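Local coordinates for acyl-ACP thioesterase (Bacteroides thetaiotaomicron, PDB 2ESS), which probably hydrolyses fatty acyl-ACP thioesters to release free fatty acids, and carries two hot-dog domains in one chain, at residues A[79-84]-A[95-100]. Residues are numbered along the deposited sequence; the frame is centred on the assembly and turned at random.
Sequences FSVQTW and RNFAVI
Arg95 and Thr83 join side chains: NH1 of Arg95 donates to OG1 of Thr83 over 2.9 Å, and OG1 in turn donates to Asn96 O at 3.0 Å. With its hydroxyl anti to the backbone N (chi1 -174°), Thr83 reaches both partners at once. Asn96 O also takes the N-H of Trp84, the two donors arriving from opposite faces of its carbonyl plane. The rest of the guanidinium is held elsewhere, NH2 by His42 of helix 28-45 and NE by a 2-methyl-2,4-pentanediol molecule that probably came from the crystallisation liquor.

Paired N-H...O bonds continue down the antiparallel ladder at Trp84-Asn96, Gln82-Ala98 and Ser80-Ile100, the last with Ile100 N only 2.8 Å from Ser80 O.

Beyond the backbone, the Trp84 indole folds back across the 95-100 segment, and CB of Asn96 lies 3.4 Å above one face, toward the rim. The far corner of the ring, CH2, touches Ala98 CB at 4.1 Å. At the ring's edge a water accepts from both Trp84 NE1 and Asn96 ND2. Were Trp84 cut back to an alanine, Asn96 CB and Ala98 would probably lose their cover and the water its indole donor. Ile100 CD1 packs against the Gln82 amide, 3.8 Å from OE1.

On the other face, Val81 CG1 meets Phe97 CD2 at 4.0 Å, and both touch Leu35 of helix 28-45. Val81, Thr83 and Phe97 thus turn to the long helix of the N-terminal hot-dog domain, while the opposite face mixes indole, Ala98 and Ile100 with the polar ends of Gln82 and Asn96 and a water.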
loop_
_atom_site.group_PDB
_atom_site.type_symbol
_atom_site.label_atom_id
_atom_site.label_comp_id
_atom_site.label_asym_id
_atom_site.label_seq_id
_atom_site.Cartn_x
_atom_site.Cartn_y
_atom_site.Cartn_z
ATOM N N PHE A 79 -4.360 -16.351 -0.769
ATOM C CA PHE A 79 -3.816 -16.587 -2.073
ATOM C C PHE A 79 -2.325 -16.809 -1.960
ATOM O O PHE A 79 -1.728 -16.600 -0.914
ATOM C CB PHE A 79 -4.189 -15.466 -3.070
ATOM C CG PHE A 79 -3.515 -14.133 -2.830
ATOM C CD1 PHE A 79 -4.047 -13.229 -1.912
ATOM C CD2 PHE A 79 -2.390 -13.750 -3.573
ATOM C CE1 PHE A 79 -3.473 -11.987 -1.687
ATOM C CE2 PHE A 79 -1.815 -12.486 -3.370
ATOM C CZ PHE A 79 -2.357 -11.608 -2.435
ATOM N N SER A 80 -1.721 -17.277 -3.032
ATOM C CA SER A 80 -0.272 -17.444 -3.011
ATOM C C SER A 80 0.355 -17.085 -4.345
ATOM O O SER A 80 -0.330 -17.023 -5.387
ATOM C CB SER A 80 0.092 -18.867 -2.563
ATOM O OG SER A 80 -0.442 -19.777 -3.458
ATOM N N VAL A 81 1.652 -16.822 -4.270
ATOM C CA VAL A 81 2.454 -16.488 -5.421
ATOM C C VAL A 81 3.596 -17.497 -5.503
ATOM O O VAL A 81 4.286 -17.782 -4.502
ATOM C CB VAL A 81 3.000 -15.065 -5.290
ATOM C CG1 VAL A 81 3.982 -14.733 -6.441
ATOM C CG2 VAL A 81 1.861 -14.056 -5.180
ATOM N N GLN A 82 3.801 -18.040 -6.693
ATOM C CA GLN A 82 4.980 -18.851 -6.994
ATOM C C GLN A 82 5.829 -18.038 -7.965
ATOM O O GLN A 82 5.300 -17.341 -8.823
ATOM C CB GLN A 82 4.599 -20.183 -7.626
ATOM C CG GLN A 82 4.091 -21.211 -6.645
ATOM C CD GLN A 82 3.471 -22.387 -7.326
ATOM O OE1 GLN A 82 3.203 -22.359 -8.516
ATOM N NE2 GLN A 82 3.240 -23.429 -6.574
ATOM N N THR A 83 7.141 -18.159 -7.835
ATOM C CA THR A 83 8.064 -17.459 -8.706
ATOM C C THR A 83 9.319 -18.298 -8.929
ATOM O O THR A 83 9.719 -19.110 -8.083
ATOM C CB THR A 83 8.410 -16.067 -8.120
ATOM O OG1 THR A 83 9.193 -15.362 -9.074
ATOM C CG2 THR A 83 9.122 -16.186 -6.757
ATOM N N TRP A 84 9.932 -18.086 -10.082
ATOM C CA TRP A 84 11.077 -18.848 -10.501
ATOM C C TRP A 84 11.755 -18.083 -11.632
ATOM O O TRP A 84 11.133 -17.240 -12.290
ATOM C CB TRP A 84 10.650 -20.254 -10.984
ATOM C CG TRP A 84 9.763 -20.244 -12.172
ATOM C CD1 TRP A 84 10.142 -20.302 -13.481
ATOM C CD2 TRP A 84 8.339 -20.145 -12.167
ATOM N NE1 TRP A 84 9.038 -20.235 -14.289
ATOM C CE2 TRP A 84 7.917 -20.143 -13.502
ATOM C CE3 TRP A 84 7.379 -20.043 -11.151
ATOM C CZ2 TRP A 84 6.582 -20.073 -13.855
ATOM C CZ3 TRP A 84 6.063 -19.965 -11.497
ATOM C CH2 TRP A 84 5.669 -19.978 -12.843
ATOM N N ARG A 95 12.140 -13.526 -15.015
ATOM C CA ARG A 95 11.555 -14.119 -13.839
ATOM C C ARG A 95 10.033 -14.189 -14.020
ATOM O O ARG A 95 9.389 -13.184 -14.347
ATOM C CB ARG A 95 11.836 -13.292 -12.611
ATOM C CG ARG A 95 10.961 -13.736 -11.438
ATOM C CD ARG A 95 11.315 -13.131 -10.137
ATOM N NE ARG A 95 12.620 -13.490 -9.564
ATOM C CZ ARG A 95 12.919 -14.606 -8.926
ATOM N NH1 ARG A 95 12.082 -15.627 -8.882
ATOM N NH2 ARG A 95 14.132 -14.741 -8.407
ATOM N N ASN A 96 9.473 -15.375 -13.796
ATOM C CA ASN A 96 8.043 -15.634 -14.024
ATOM C C ASN A 96 7.355 -15.927 -12.735
ATOM O O ASN A 96 8.014 -16.182 -11.690
ATOM C CB ASN A 96 7.861 -16.754 -15.032
ATOM C CG ASN A 96 8.363 -16.361 -16.413
ATOM O OD1 ASN A 96 8.636 -15.180 -16.689
ATOM N ND2 ASN A 96 8.536 -17.342 -17.257
ATOM N N PHE A 97 6.040 -15.816 -12.792
ATOM C CA PHE A 97 5.167 -15.929 -11.611
ATOM C C PHE A 97 3.871 -16.664 -11.963
ATOM O O PHE A 97 3.386 -16.612 -13.110
ATOM C CB PHE A 97 4.748 -14.561 -11.057
ATOM C CG PHE A 97 5.864 -13.652 -10.748
ATOM C CD1 PHE A 97 6.374 -12.817 -11.727
ATOM C CD2 PHE A 97 6.387 -13.584 -9.456
ATOM C CE1 PHE A 97 7.403 -11.940 -11.428
ATOM C CE2 PHE A 97 7.404 -12.730 -9.160
ATOM C CZ PHE A 97 7.931 -11.914 -10.147
ATOM N N ALA A 98 3.330 -17.359 -10.967
ATOM C CA ALA A 98 1.966 -17.889 -11.028
ATOM C C ALA A 98 1.238 -17.367 -9.780
ATOM O O ALA A 98 1.826 -17.192 -8.709
ATOM C CB ALA A 98 1.972 -19.410 -11.074
ATOM N N VAL A 99 -0.028 -17.030 -9.929
ATOM C CA VAL A 99 -0.867 -16.642 -8.786
ATOM C C VAL A 99 -1.906 -17.727 -8.571
ATOM O O VAL A 99 -2.585 -18.155 -9.523
ATOM C CB VAL A 99 -1.560 -15.280 -9.065
ATOM C CG1 VAL A 99 -2.414 -14.833 -7.854
ATOM C CG2 VAL A 99 -0.467 -14.236 -9.426
ATOM N N ILE A 100 -2.050 -18.158 -7.315
ATOM C CA ILE A 100 -2.861 -19.310 -6.978
ATOM C C ILE A 100 -3.917 -18.865 -5.992
ATOM O O ILE A 100 -3.611 -18.195 -5.008
ATOM C CB ILE A 100 -2.025 -20.477 -6.392
ATOM C CG1 ILE A 100 -0.993 -20.972 -7.413
ATOM C CG2 ILE A 100 -2.905 -21.654 -6.068
ATOM C CD1 ILE A 100 0.253 -20.201 -7.430
HETATM O O HOH W 1 -3.313 -20.494 -2.513
HETATM O O HOH W 2 8.066 -20.051 -17.321
#